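Local coordinates for putative vitamin-B12 independent methionine synthase family protein (Listeria monocytogenes, PDB 1YPX) that probably transfers a methyl group from 5-methyltetrahydropteroyltriglutamate to homocysteine in a zinc-dependent, cobalamin-independent reaction, at residues D10-I15 against G268-Y273; G107-T112 against Q152-D157; Y48-Q53 against K124-D129; L143-D148 against W191-S196. All coordinates share one frame; numbering follows the deposited sequence.

Interaction 1 of 4, residues D10-I15 against G268-Y273; sequences DHVGSI and GFFLEY. With PO4 (phosphate ion), chain B.
The carboxylate of D10 meets F270 at the edge of its ring. D10 CG lies near the ring plane, 3.7 Å from F270 CZ, and the two planes stand 87° apart, so the acid is turned almost square to the ring. F270 reaches it from strand 268-272 with CG anti to its carbonyl carbon (chi1 -77°), which sends the ring across to the 10-15 loop. There F270 CE2 comes within 3.8 Å of H11 C. One residue on, the methyl V12 CG2 packs at 4.2 Å from F270 CD2; V12 CA and F270 CA are 7.0 Å apart. D10 is tied down on both oxygens: OD1 takes the bond from H11 N (2.8 Å) on its anti lone pair and another from S60 OG, while OD2 is held by F7 N and Y183 OH. At the far end of the strand segment, Y273 OH donates to phosphate O3 over 2.6 Å, and K285 NZ binds the same ion, which probably came from the crystallisation liquor. The ring edge of F270, with its slightly positive hydrogens, probably suits the neighbouring carboxylate. F270 O accepts from H237 ND1, which would orient that histidine for a possible metal site.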
loop_
_atom_site.group_PDB
_atom_site.type_symbol
_atom_site.label_atom_id
_atom_site.label_comp_id
_atom_site.label_asym_id
_atom_site.label_seq_id
_atom_site.Cartn_x
_atom_site.Cartn_y
_atom_site.Cartn_z
ATOM N N ASP A 10 -7.714 6.037 8.352
ATOM C CA ASP A 10 -6.413 5.772 7.763
ATOM C C ASP A 10 -6.523 6.077 6.268
ATOM O O ASP A 10 -7.591 6.466 5.794
ATOM C CB ASP A 10 -6.068 4.303 7.993
ATOM C CG ASP A 10 -4.585 4.065 8.167
ATOM O OD1 ASP A 10 -3.794 4.676 7.409
ATOM O OD2 ASP A 10 -4.216 3.257 9.051
ATOM N N HIS A 11 -5.428 5.918 5.528
ATOM C CA HIS A 11 -5.452 6.170 4.090
ATOM C C HIS A 11 -4.411 5.338 3.362
ATOM O O HIS A 11 -3.375 4.997 3.932
ATOM C CB HIS A 11 -5.262 7.665 3.803
ATOM C CG HIS A 11 -3.931 8.213 4.218
ATOM N ND1 HIS A 11 -2.951 8.553 3.308
ATOM C CD2 HIS A 11 -3.438 8.532 5.437
ATOM C CE1 HIS A 11 -1.915 9.061 3.951
ATOM N NE2 HIS A 11 -2.185 9.060 5.246
ATOM N N VAL A 12 -4.695 5.001 2.103
ATOM C CA VAL A 12 -3.800 4.172 1.297
ATOM C C VAL A 12 -2.357 4.669 1.296
ATOM O O VAL A 12 -1.431 3.878 1.493
ATOM C CB VAL A 12 -4.324 4.050 -0.161
ATOM C CG1 VAL A 12 -3.298 3.332 -1.049
ATOM C CG2 VAL A 12 -5.628 3.274 -0.162
ATOM N N GLY A 13 -2.167 5.970 1.072
ATOM C CA GLY A 13 -0.821 6.510 1.068
ATOM C C GLY A 13 -0.440 7.561 0.038
ATOM O O GLY A 13 0.124 8.594 0.407
ATOM N N SER A 14 -0.712 7.340 -1.242
ATOM C CA SER A 14 -0.312 8.352 -2.224
ATOM C C SER A 14 -1.106 9.642 -2.081
ATOM O O SER A 14 -2.305 9.615 -1.831
ATOM C CB SER A 14 -0.478 7.834 -3.653
ATOM O OG SER A 14 -1.838 7.877 -4.041
ATOM N N ILE A 15 -0.422 10.767 -2.251
ATOM C CA ILE A 15 -1.036 12.086 -2.167
ATOM C C ILE A 15 -0.788 12.825 -3.489
ATOM O O ILE A 15 0.201 12.569 -4.185
ATOM C CB ILE A 15 -0.428 12.913 -0.981
ATOM C CG1 ILE A 15 -0.966 12.406 0.368
ATOM C CG2 ILE A 15 -0.706 14.393 -1.163
ATOM C CD1 ILE A 15 -2.493 12.470 0.499
ATOM N N GLY A 268 -3.831 -6.034 8.224
ATOM C CA GLY A 268 -5.010 -5.332 7.786
ATOM C C GLY A 268 -5.034 -5.316 6.282
ATOM O O GLY A 268 -4.005 -5.553 5.648
ATOM N N PHE A 269 -6.200 -5.023 5.715
ATOM C CA PHE A 269 -6.398 -4.971 4.257
ATOM C C PHE A 269 -7.136 -3.695 3.824
ATOM O O PHE A 269 -8.195 -3.381 4.357
ATOM C CB PHE A 269 -7.239 -6.172 3.798
ATOM C CG PHE A 269 -6.448 -7.417 3.514
ATOM C CD1 PHE A 269 -5.661 -7.512 2.367
ATOM C CD2 PHE A 269 -6.541 -8.521 4.355
ATOM C CE1 PHE A 269 -4.979 -8.700 2.057
ATOM C CE2 PHE A 269 -5.866 -9.715 4.059
ATOM C CZ PHE A 269 -5.084 -9.805 2.903
ATOM N N PHE A 270 -6.584 -2.969 2.861
ATOM C CA PHE A 270 -7.249 -1.774 2.349
ATOM C C PHE A 270 -8.005 -2.160 1.079
ATOM O O PHE A 270 -7.426 -2.254 -0.017
ATOM C CB PHE A 270 -6.250 -0.659 2.050
ATOM C CG PHE A 270 -5.768 0.062 3.282
ATOM C CD1 PHE A 270 -4.886 -0.560 4.171
ATOM C CD2 PHE A 270 -6.185 1.372 3.546
ATOM C CE1 PHE A 270 -4.419 0.116 5.302
ATOM C CE2 PHE A 270 -5.729 2.063 4.667
ATOM C CZ PHE A 270 -4.841 1.438 5.550
ATOM N N LEU A 271 -9.305 -2.401 1.267
ATOM C CA LEU A 271 -10.250 -2.814 0.227
ATOM C C LEU A 271 -11.079 -1.641 -0.255
ATOM O O LEU A 271 -11.691 -0.955 0.560
ATOM C CB LEU A 271 -11.205 -3.856 0.799
ATOM C CG LEU A 271 -10.549 -5.079 1.418
ATOM C CD1 LEU A 271 -11.544 -5.845 2.302
ATOM C CD2 LEU A 271 -10.048 -5.944 0.282
ATOM N N GLU A 272 -11.137 -1.418 -1.566
ATOM C CA GLU A 272 -11.932 -0.295 -2.080
ATOM C C GLU A 272 -13.306 -0.683 -2.651
ATOM O O GLU A 272 -13.446 -1.701 -3.325
ATOM C CB GLU A 272 -11.134 0.499 -3.123
ATOM C CG GLU A 272 -10.739 -0.244 -4.380
ATOM C CD GLU A 272 -10.304 0.718 -5.468
ATOM O OE1 GLU A 272 -11.126 1.575 -5.851
ATOM O OE2 GLU A 272 -9.152 0.634 -5.938
ATOM N N TYR A 273 -14.317 0.140 -2.376
ATOM C CA TYR A 273 -15.677 -0.130 -2.838
ATOM C C TYR A 273 -16.309 1.089 -3.544
ATOM O O TYR A 273 -15.881 2.231 -3.343
ATOM C CB TYR A 273 -16.552 -0.536 -1.641
ATOM C CG TYR A 273 -16.057 -1.733 -0.831
ATOM C CD1 TYR A 273 -16.326 -3.048 -1.235
ATOM C CD2 TYR A 273 -15.353 -1.546 0.362
ATOM C CE1 TYR A 273 -15.907 -4.150 -0.465
ATOM C CE2 TYR A 273 -14.930 -2.627 1.135
ATOM C CZ TYR A 273 -15.209 -3.926 0.722
ATOM O OH TYR A 273 -14.790 -4.987 1.501
HETATM P P PO4 B . -16.142 -7.817 0.229
HETATM O O1 PO4 B . -17.066 -7.027 0.971
HETATM O O2 PO4 B . -16.288 -7.635 -1.206
HETATM O O3 PO4 B . -14.664 -7.435 0.710
HETATM O O4 PO4 B . -16.114 -9.294 0.544
#

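Interaction 2 of 4, residues G107-T112 against Q152-D157; sequences GPIDFT and QPYLDD
Y154 presents the edge of its ring to the strand, with I109 N lying in the ring plane beyond the hydroxyl. Two other rings pack on it: Y151 meets it edge-to-face, and F161 comes in with the planes at about 55°. Around the hydroxyl end, P108 CA, I109 CG1 and G107 O all approach obliquely. I109 CG1 is 3.4 Å from Y154 CE2, and G107 O is 3.6 Å from the same carbon. I109 owes that position to its first torsion (chi1 -50°), which sets CG1 beside the backbone N that Y154 grips. The one hydrogen bond between the segments runs from I109 N to Y154 OH, 2.6 Å long and bent to 142°. Helix 152-156 is thus joined to strand 108-110, just past the corner at G107, through a single long side chain. Y154 OH also pairs with D164 OD1 on helix 158-178. Since it accepts from I109 N, the hydroxyl probably donates its proton to that carboxylate, relaying a bond between strand and helix.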
loop_
_atom_site.group_PDB
_atom_site.type_symbol
_atom_site.label_atom_id
_atom_site.label_comp_id
_atom_site.label_asym_id
_atom_site.label_seq_id
_atom_site.Cartn_x
_atom_site.Cartn_y
_atom_site.Cartn_z
ATOM N N GLY A 107 18.957 -11.322 -13.458
ATOM C CA GLY A 107 19.947 -11.921 -12.587
ATOM C C GLY A 107 19.290 -12.366 -11.308
ATOM O O GLY A 107 18.102 -12.135 -11.124
ATOM N N PRO A 108 20.035 -13.001 -10.402
ATOM C CA PRO A 108 19.512 -13.484 -9.123
ATOM C C PRO A 108 18.961 -12.362 -8.228
ATOM O O PRO A 108 19.691 -11.451 -7.852
ATOM C CB PRO A 108 20.723 -14.194 -8.516
ATOM C CG PRO A 108 21.875 -13.395 -9.049
ATOM C CD PRO A 108 21.485 -13.231 -10.496
ATOM N N ILE A 109 17.671 -12.449 -7.900
ATOM C CA ILE A 109 16.971 -11.463 -7.066
ATOM C C ILE A 109 17.625 -11.286 -5.695
ATOM O O ILE A 109 17.918 -12.265 -5.006
ATOM C CB ILE A 109 15.484 -11.877 -6.803
ATOM C CG1 ILE A 109 14.766 -12.238 -8.117
ATOM C CG2 ILE A 109 14.755 -10.748 -6.099
ATOM C CD1 ILE A 109 14.550 -11.066 -9.072
ATOM N N ASP A 110 17.836 -10.038 -5.282
ATOM C CA ASP A 110 18.432 -9.800 -3.983
ATOM C C ASP A 110 18.263 -8.367 -3.508
ATOM O O ASP A 110 17.899 -7.480 -4.278
ATOM C CB ASP A 110 19.912 -10.188 -4.011
ATOM C CG ASP A 110 20.518 -10.278 -2.618
ATOM O OD1 ASP A 110 19.781 -10.562 -1.649
ATOM O OD2 ASP A 110 21.741 -10.086 -2.492
ATOM N N PHE A 111 18.517 -8.153 -2.224
ATOM C CA PHE A 111 18.390 -6.835 -1.634
ATOM C C PHE A 111 19.664 -6.545 -0.850
ATOM O O PHE A 111 20.154 -7.397 -0.112
ATOM C CB PHE A 111 17.164 -6.803 -0.714
ATOM C CG PHE A 111 16.915 -5.470 -0.068
ATOM C CD1 PHE A 111 17.828 -4.938 0.848
ATOM C CD2 PHE A 111 15.771 -4.746 -0.368
ATOM C CE1 PHE A 111 17.609 -3.708 1.453
ATOM C CE2 PHE A 111 15.540 -3.518 0.230
ATOM C CZ PHE A 111 16.467 -2.993 1.148
ATOM N N THR A 112 20.195 -5.341 -1.010
ATOM C CA THR A 112 21.410 -4.957 -0.308
ATOM C C THR A 112 21.314 -3.529 0.180
ATOM O O THR A 112 21.304 -3.259 1.381
ATOM C CB THR A 112 22.630 -5.055 -1.224
ATOM O OG1 THR A 112 22.862 -6.427 -1.555
ATOM C CG2 THR A 112 23.853 -4.477 -0.539
ATOM N N GLN A 152 18.077 -17.339 -16.626
ATOM C CA GLN A 152 17.910 -18.710 -17.072
ATOM C C GLN A 152 17.347 -19.617 -15.991
ATOM O O GLN A 152 16.331 -20.282 -16.197
ATOM C CB GLN A 152 19.243 -19.261 -17.577
ATOM C CG GLN A 152 19.434 -19.113 -19.075
ATOM C CD GLN A 152 19.786 -17.692 -19.523
ATOM O OE1 GLN A 152 19.673 -17.371 -20.709
ATOM N NE2 GLN A 152 20.225 -16.846 -18.585
ATOM N N PRO A 153 17.994 -19.651 -14.817
ATOM C CA PRO A 153 17.447 -20.529 -13.787
ATOM C C PRO A 153 15.996 -20.270 -13.411
ATOM O O PRO A 153 15.177 -21.192 -13.473
ATOM C CB PRO A 153 18.429 -20.366 -12.624
ATOM C CG PRO A 153 19.092 -19.038 -12.887
ATOM C CD PRO A 153 19.245 -19.013 -14.372
ATOM N N TYR A 154 15.656 -19.038 -13.038
ATOM C CA TYR A 154 14.271 -18.732 -12.659
ATOM C C TYR A 154 13.361 -19.137 -13.813
ATOM O O TYR A 154 12.206 -19.524 -13.621
ATOM C CB TYR A 154 14.082 -17.234 -12.382
ATOM C CG TYR A 154 14.921 -16.655 -11.261
ATOM C CD1 TYR A 154 15.403 -17.458 -10.223
ATOM C CD2 TYR A 154 15.168 -15.288 -11.200
ATOM C CE1 TYR A 154 16.104 -16.907 -9.150
ATOM C CE2 TYR A 154 15.865 -14.727 -10.132
ATOM C CZ TYR A 154 16.324 -15.538 -9.108
ATOM O OH TYR A 154 16.952 -14.962 -8.023
ATOM N N LEU A 155 13.897 -19.041 -15.020
ATOM C CA LEU A 155 13.151 -19.398 -16.207
ATOM C C LEU A 155 12.933 -20.901 -16.295
ATOM O O LEU A 155 11.968 -21.351 -16.914
ATOM C CB LEU A 155 13.906 -18.901 -17.429
ATOM C CG LEU A 155 13.070 -18.390 -18.597
ATOM C CD1 LEU A 155 11.977 -17.436 -18.132
ATOM C CD2 LEU A 155 14.023 -17.714 -19.564
ATOM N N ASP A 156 13.824 -21.674 -15.665
ATOM C CA ASP A 156 13.749 -23.144 -15.673
ATOM C C ASP A 156 13.028 -23.709 -14.456
ATOM O O ASP A 156 12.318 -24.714 -14.540
ATOM C CB ASP A 156 15.153 -23.761 -15.726
ATOM C CG ASP A 156 15.889 -23.438 -17.011
ATOM O OD1 ASP A 156 15.220 -23.228 -18.047
ATOM O OD2 ASP A 156 17.136 -23.411 -16.987
ATOM N N ASP A 157 13.235 -23.068 -13.316
ATOM C CA ASP A 157 12.595 -23.498 -12.091
ATOM C C ASP A 157 11.906 -22.301 -11.436
ATOM O O ASP A 157 12.557 -21.356 -10.992
ATOM C CB ASP A 157 13.631 -24.107 -11.154
ATOM C CG ASP A 157 13.010 -24.696 -9.923
ATOM O OD1 ASP A 157 12.007 -25.431 -10.065
ATOM O OD2 ASP A 157 13.518 -24.433 -8.814
#

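Interaction 3 of 4, residues Y48-Q53 against K124-D129; sequences YIVEKQ and KEAVGD
A126 O, close to the C-terminal end of helix 116-127, is approached from helix 35-56 by two quite different groups. V50 CG1 comes to 3.5 Å from it as an apolar neighbour, and K54 NZ, one turn beyond V50, gives it a weak hydrogen bond. The same ammonium reaches V127 O, again weakly, so a positive charge sits near the carbonyl end of the helix, where it would probably offset the negative end of the dipole. V50 carries the rest of the contact, both methyls lying against A126. With CG1 anti to the backbone N (chi1 170°), one methyl is sent to the carbonyl, while V50 CG2 stops 4.0 Å from A126 CB. The methyl of A126 points back at V50. V127 contributes its backbone, with V127 N 4.2 Å from V50 CG1, and its CB bond points away from helix 35-56. V50 CA and V127 CA are 6.6 Å apart, and A126 presents just a methyl there. Beneath the pair, V50 and V127 both touch I61 of strand 60-61. Two neighbouring helices sharing a residue of the parallel sheet they cover is the outer layer expected of a TIM-barrel-like fold.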
loop_
_atom_site.group_PDB
_atom_site.type_symbol
_atom_site.label_atom_id
_atom_site.label_comp_id
_atom_site.label_asym_id
_atom_site.label_seq_id
_atom_site.Cartn_x
_atom_site.Cartn_y
_atom_site.Cartn_z
ATOM N N TYR A 48 5.893 19.599 3.433
ATOM C CA TYR A 48 4.639 20.323 3.367
ATOM C C TYR A 48 3.425 19.389 3.485
ATOM O O TYR A 48 2.471 19.701 4.202
ATOM C CB TYR A 48 4.584 21.145 2.073
ATOM C CG TYR A 48 3.225 21.721 1.803
ATOM C CD1 TYR A 48 2.409 21.174 0.810
ATOM C CD2 TYR A 48 2.713 22.759 2.587
ATOM C CE1 TYR A 48 1.119 21.630 0.604
ATOM C CE2 TYR A 48 1.417 23.227 2.386
ATOM C CZ TYR A 48 0.626 22.649 1.391
ATOM O OH TYR A 48 -0.666 23.075 1.194
ATOM N N ILE A 49 3.457 18.247 2.797
ATOM C CA ILE A 49 2.337 17.294 2.869
ATOM C C ILE A 49 2.310 16.534 4.205
ATOM O O ILE A 49 1.260 16.044 4.629
ATOM C CB ILE A 49 2.343 16.244 1.683
ATOM C CG1 ILE A 49 3.544 15.296 1.794
ATOM C CG2 ILE A 49 2.353 16.973 0.335
ATOM C CD1 ILE A 49 3.533 14.168 0.771
ATOM N N VAL A 50 3.469 16.428 4.858
ATOM C CA VAL A 50 3.555 15.751 6.147
ATOM C C VAL A 50 2.706 16.517 7.157
ATOM O O VAL A 50 1.882 15.929 7.857
ATOM C CB VAL A 50 5.007 15.689 6.680
ATOM C CG1 VAL A 50 5.014 15.195 8.126
ATOM C CG2 VAL A 50 5.834 14.763 5.816
ATOM N N GLU A 51 2.900 17.834 7.232
ATOM C CA GLU A 51 2.125 18.633 8.173
ATOM C C GLU A 51 0.634 18.604 7.850
ATOM O O GLU A 51 -0.198 18.472 8.753
ATOM C CB GLU A 51 2.613 20.088 8.218
ATOM C CG GLU A 51 3.403 20.457 9.506
ATOM C CD GLU A 51 2.633 20.175 10.808
ATOM O OE1 GLU A 51 2.384 18.988 11.115
ATOM O OE2 GLU A 51 2.283 21.138 11.533
ATOM N N LYS A 52 0.300 18.710 6.565
ATOM C CA LYS A 52 -1.095 18.704 6.139
ATOM C C LYS A 52 -1.859 17.444 6.557
ATOM O O LYS A 52 -3.040 17.519 6.921
ATOM C CB LYS A 52 -1.181 18.918 4.624
ATOM C CG LYS A 52 -0.683 20.299 4.196
ATOM C CD LYS A 52 -1.481 21.438 4.875
ATOM C CE LYS A 52 -0.679 22.760 4.935
ATOM N NZ LYS A 52 -1.377 23.952 5.553
ATOM N N GLN A 53 -1.192 16.292 6.521
ATOM C CA GLN A 53 -1.832 15.043 6.919
ATOM C C GLN A 53 -2.096 15.125 8.423
ATOM O O GLN A 53 -3.046 14.537 8.954
ATOM C CB GLN A 53 -0.927 13.836 6.608
ATOM C CG GLN A 53 -0.611 13.598 5.131
ATOM C CD GLN A 53 0.267 12.356 4.890
ATOM O OE1 GLN A 53 -0.090 11.226 5.256
ATOM N NE2 GLN A 53 1.415 12.568 4.262
ATOM N N LYS A 124 10.297 9.558 8.331
ATOM C CA LYS A 124 10.232 9.317 9.760
ATOM C C LYS A 124 10.643 10.567 10.521
ATOM O O LYS A 124 10.035 10.919 11.531
ATOM C CB LYS A 124 11.151 8.164 10.134
ATOM C CG LYS A 124 11.276 7.939 11.618
ATOM C CD LYS A 124 10.567 6.699 12.026
ATOM C CE LYS A 124 10.750 6.450 13.499
ATOM N NZ LYS A 124 9.822 5.362 13.955
ATOM N N GLU A 125 11.676 11.234 10.028
ATOM C CA GLU A 125 12.172 12.451 10.646
ATOM C C GLU A 125 11.068 13.494 10.772
ATOM O O GLU A 125 10.830 14.025 11.855
ATOM C CB GLU A 125 13.315 13.037 9.813
ATOM C CG GLU A 125 13.671 14.470 10.193
ATOM C CD GLU A 125 13.988 15.352 8.985
ATOM O OE1 GLU A 125 13.183 15.358 8.015
ATOM O OE2 GLU A 125 15.035 16.055 9.017
ATOM N N ALA A 126 10.397 13.778 9.659
ATOM C CA ALA A 126 9.334 14.777 9.624
ATOM C C ALA A 126 8.041 14.422 10.351
ATOM O O ALA A 126 7.291 15.310 10.744
ATOM C CB ALA A 126 9.014 15.112 8.192
ATOM N N VAL A 127 7.780 13.131 10.532
ATOM C CA VAL A 127 6.558 12.691 11.185
ATOM C C VAL A 127 6.546 12.950 12.677
ATOM O O VAL A 127 5.558 13.448 13.219
ATOM C CB VAL A 127 6.320 11.200 10.949
ATOM C CG1 VAL A 127 5.077 10.751 11.709
ATOM C CG2 VAL A 127 6.157 10.940 9.453
ATOM N N GLY A 128 7.646 12.610 13.336
ATOM C CA GLY A 128 7.732 12.815 14.767
ATOM C C GLY A 128 7.358 11.586 15.570
ATOM O O GLY A 128 7.210 10.497 15.030
ATOM N N ASP A 129 7.191 11.761 16.874
ATOM C CA ASP A 129 6.855 10.649 17.741
ATOM C C ASP A 129 5.393 10.636 18.106
ATOM O O ASP A 129 4.932 9.707 18.764
ATOM C CB ASP A 129 7.693 10.711 19.016
ATOM C CG ASP A 129 7.572 12.059 19.742
ATOM O OD1 ASP A 129 8.236 12.210 20.800
ATOM O OD2 ASP A 129 6.822 12.953 19.255
#

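Interaction 4 of 4, residues L143-D148 against W191-S196; sequences LHYRGD and WSYLCS
The two backbones stay well apart, Y145 CA and W191 CA being 10.4 Å from each other, and long aromatic side chains bridge the interval. They form a T-shaped (edge-to-face) stack between helix 141-146 and the weakly bonded helix 190-193, each of which follows a strand of the parallel sheet (132-138 and 183-188). The contact therefore belongs to the rim at the C-terminal ends of the strands in this TIM-barrel-like fold. Y145 supplies the edge and Y193 the face: the ring centroids are 5.2 Å apart, with the planes at 64°. The two side chains cross at about a right angle. Y145 extends with CG anti to its backbone N, whereas in Y193 a chi1 of -72° brings the ring toward Y145, and chi2 near 81° turns its face to the edge. Y145 also touches Y217 of helix 213-224, tying a third helix to the pair. R146 approaches obliquely, R146 NH1 coming to 4.2 Å from Y193 OH. All three touching residues are exposed, so the stack lies at the surface. Y145 CE2 stands 3.9 Å above the centre of the Y193 ring, and Y145 OH reaches on to Y193 CE2 at 3.7 Å.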
loop_
_atom_site.group_PDB
_atom_site.type_symbol
_atom_site.label_atom_id
_atom_site.label_comp_id
_atom_site.label_asym_id
_atom_site.label_seq_id
_atom_site.Cartn_x
_atom_site.Cartn_y
_atom_site.Cartn_z
ATOM N N LEU A 143 6.041 -8.293 -8.861
ATOM C CA LEU A 143 7.225 -8.512 -9.691
ATOM C C LEU A 143 7.021 -9.746 -10.545
ATOM O O LEU A 143 7.402 -9.779 -11.716
ATOM C CB LEU A 143 8.475 -8.715 -8.825
ATOM C CG LEU A 143 9.781 -8.967 -9.583
ATOM C CD1 LEU A 143 9.999 -7.872 -10.597
ATOM C CD2 LEU A 143 10.938 -9.018 -8.621
ATOM N N HIS A 144 6.430 -10.764 -9.938
ATOM C CA HIS A 144 6.161 -12.012 -10.627
ATOM C C HIS A 144 5.351 -11.755 -11.890
ATOM O O HIS A 144 5.697 -12.243 -12.965
ATOM C CB HIS A 144 5.404 -12.957 -9.694
ATOM C CG HIS A 144 4.975 -14.239 -10.337
ATOM N ND1 HIS A 144 3.902 -14.318 -11.199
ATOM C CD2 HIS A 144 5.456 -15.499 -10.216
ATOM C CE1 HIS A 144 3.737 -15.573 -11.579
ATOM N NE2 HIS A 144 4.666 -16.310 -10.996
ATOM N N TYR A 145 4.285 -10.975 -11.758
ATOM C CA TYR A 145 3.433 -10.677 -12.894
ATOM C C TYR A 145 4.028 -9.672 -13.865
ATOM O O TYR A 145 4.531 -10.049 -14.923
ATOM C CB TYR A 145 2.062 -10.181 -12.424
ATOM C CG TYR A 145 1.125 -9.799 -13.558
ATOM C CD1 TYR A 145 0.968 -10.628 -14.677
ATOM C CD2 TYR A 145 0.385 -8.614 -13.508
ATOM C CE1 TYR A 145 0.095 -10.285 -15.724
ATOM C CE2 TYR A 145 -0.489 -8.263 -14.545
ATOM C CZ TYR A 145 -0.629 -9.101 -15.646
ATOM O OH TYR A 145 -1.493 -8.750 -16.660
ATOM N N ARG A 146 3.964 -8.395 -13.504
ATOM C CA ARG A 146 4.467 -7.321 -14.354
ATOM C C ARG A 146 5.949 -7.435 -14.717
ATOM O O ARG A 146 6.485 -6.598 -15.447
ATOM C CB ARG A 146 4.191 -5.964 -13.695
ATOM C CG ARG A 146 2.716 -5.560 -13.677
ATOM C CD ARG A 146 2.484 -4.213 -14.368
ATOM N NE ARG A 146 2.755 -4.274 -15.805
ATOM C CZ ARG A 146 2.008 -4.937 -16.686
ATOM N NH1 ARG A 146 0.931 -5.602 -16.286
ATOM N NH2 ARG A 146 2.345 -4.943 -17.973
ATOM N N GLY A 147 6.605 -8.480 -14.222
ATOM C CA GLY A 147 8.018 -8.672 -14.510
ATOM C C GLY A 147 8.323 -9.760 -15.525
ATOM O O GLY A 147 7.817 -10.885 -15.431
ATOM N N ASP A 148 9.167 -9.428 -16.496
ATOM C CA ASP A 148 9.546 -10.374 -17.543
ATOM C C ASP A 148 10.789 -11.155 -17.136
ATOM O O ASP A 148 11.894 -10.620 -17.143
ATOM C CB ASP A 148 9.796 -9.618 -18.852
ATOM C CG ASP A 148 8.622 -8.743 -19.245
ATOM O OD1 ASP A 148 7.546 -9.292 -19.576
ATOM O OD2 ASP A 148 8.774 -7.504 -19.207
ATOM N N TRP A 191 -4.272 -9.105 -7.866
ATOM C CA TRP A 191 -5.447 -9.909 -7.565
ATOM C C TRP A 191 -6.685 -9.426 -8.311
ATOM O O TRP A 191 -7.549 -10.225 -8.655
ATOM C CB TRP A 191 -5.722 -9.906 -6.060
ATOM C CG TRP A 191 -4.537 -10.309 -5.232
ATOM C CD1 TRP A 191 -3.489 -9.524 -4.874
ATOM C CD2 TRP A 191 -4.280 -11.605 -4.671
ATOM N NE1 TRP A 191 -2.592 -10.244 -4.121
ATOM C CE2 TRP A 191 -3.053 -11.524 -3.980
ATOM C CE3 TRP A 191 -4.969 -12.824 -4.685
ATOM C CZ2 TRP A 191 -2.497 -12.616 -3.307
ATOM C CZ3 TRP A 191 -4.419 -13.905 -4.019
ATOM C CH2 TRP A 191 -3.193 -13.794 -3.336
ATOM N N SER A 192 -6.777 -8.125 -8.563
ATOM C CA SER A 192 -7.938 -7.585 -9.268
ATOM C C SER A 192 -8.079 -8.218 -10.650
ATOM O O SER A 192 -9.191 -8.454 -11.122
ATOM C CB SER A 192 -7.834 -6.059 -9.403
ATOM O OG SER A 192 -6.801 -5.666 -10.289
ATOM N N TYR A 193 -6.950 -8.505 -11.290
ATOM C CA TYR A 193 -6.969 -9.105 -12.616
ATOM C C TYR A 193 -7.754 -10.408 -12.679
ATOM O O TYR A 193 -8.595 -10.588 -13.558
ATOM C CB TYR A 193 -5.546 -9.342 -13.113
ATOM C CG TYR A 193 -4.830 -8.072 -13.497
ATOM C CD1 TYR A 193 -4.234 -7.262 -12.528
ATOM C CD2 TYR A 193 -4.750 -7.677 -14.833
ATOM C CE1 TYR A 193 -3.569 -6.090 -12.882
ATOM C CE2 TYR A 193 -4.091 -6.508 -15.198
ATOM C CZ TYR A 193 -3.500 -5.720 -14.218
ATOM O OH TYR A 193 -2.824 -4.579 -14.580
ATOM N N LEU A 194 -7.473 -11.322 -11.756
ATOM C CA LEU A 194 -8.182 -12.595 -11.727
ATOM C C LEU A 194 -9.481 -12.490 -10.928
ATOM O O LEU A 194 -9.790 -13.361 -10.113
ATOM C CB LEU A 194 -7.293 -13.696 -11.135
ATOM C CG LEU A 194 -6.657 -13.511 -9.751
ATOM C CD1 LEU A 194 -6.158 -14.850 -9.234
ATOM C CD2 LEU A 194 -5.516 -12.519 -9.830
ATOM N N CYS A 195 -10.239 -11.421 -11.172
ATOM C CA CYS A 195 -11.511 -11.188 -10.480
ATOM C C CYS A 195 -12.728 -11.302 -11.396
ATOM O O CYS A 195 -13.848 -11.507 -10.924
ATOM C CB CYS A 195 -11.522 -9.800 -9.827
ATOM S SG CYS A 195 -10.515 -9.613 -8.336
ATOM N N SER A 196 -12.505 -11.161 -12.702
ATOM C CA SER A 196 -13.586 -11.232 -13.682
ATOM C C SER A 196 -13.059 -11.381 -15.108
ATOM O O SER A 196 -11.870 -11.623 -15.315
ATOM C CB SER A 196 -14.452 -9.972 -13.590
ATOM O OG SER A 196 -13.674 -8.802 -13.788
#

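Interaction 1 closes the longest loop, and the other three are nested inside it. Near the chain's centre, V12 touches H237, which with C239 and C334 may form an empty metal site, consistent with the zinc expected for this family. Interaction 3 touches interaction 1 directly: H11 NE2, hydrogen-bonded to S60 O, lies 3.0 Å from Q53 OE1, although the centres are 18 Å apart. Interaction 4 is 19 Å from interaction 1 by centres, and their nearest atoms are about 7 Å apart. Interactions 2 and 4 meet through I109 CD1 and L143 CD2 at 4.2 Å; strand 147-149 and helix 152-156 follow each other in the chain. Interactions 3 and 4 occupy opposite sides of the chain's centre, their centres about 33 Å apart.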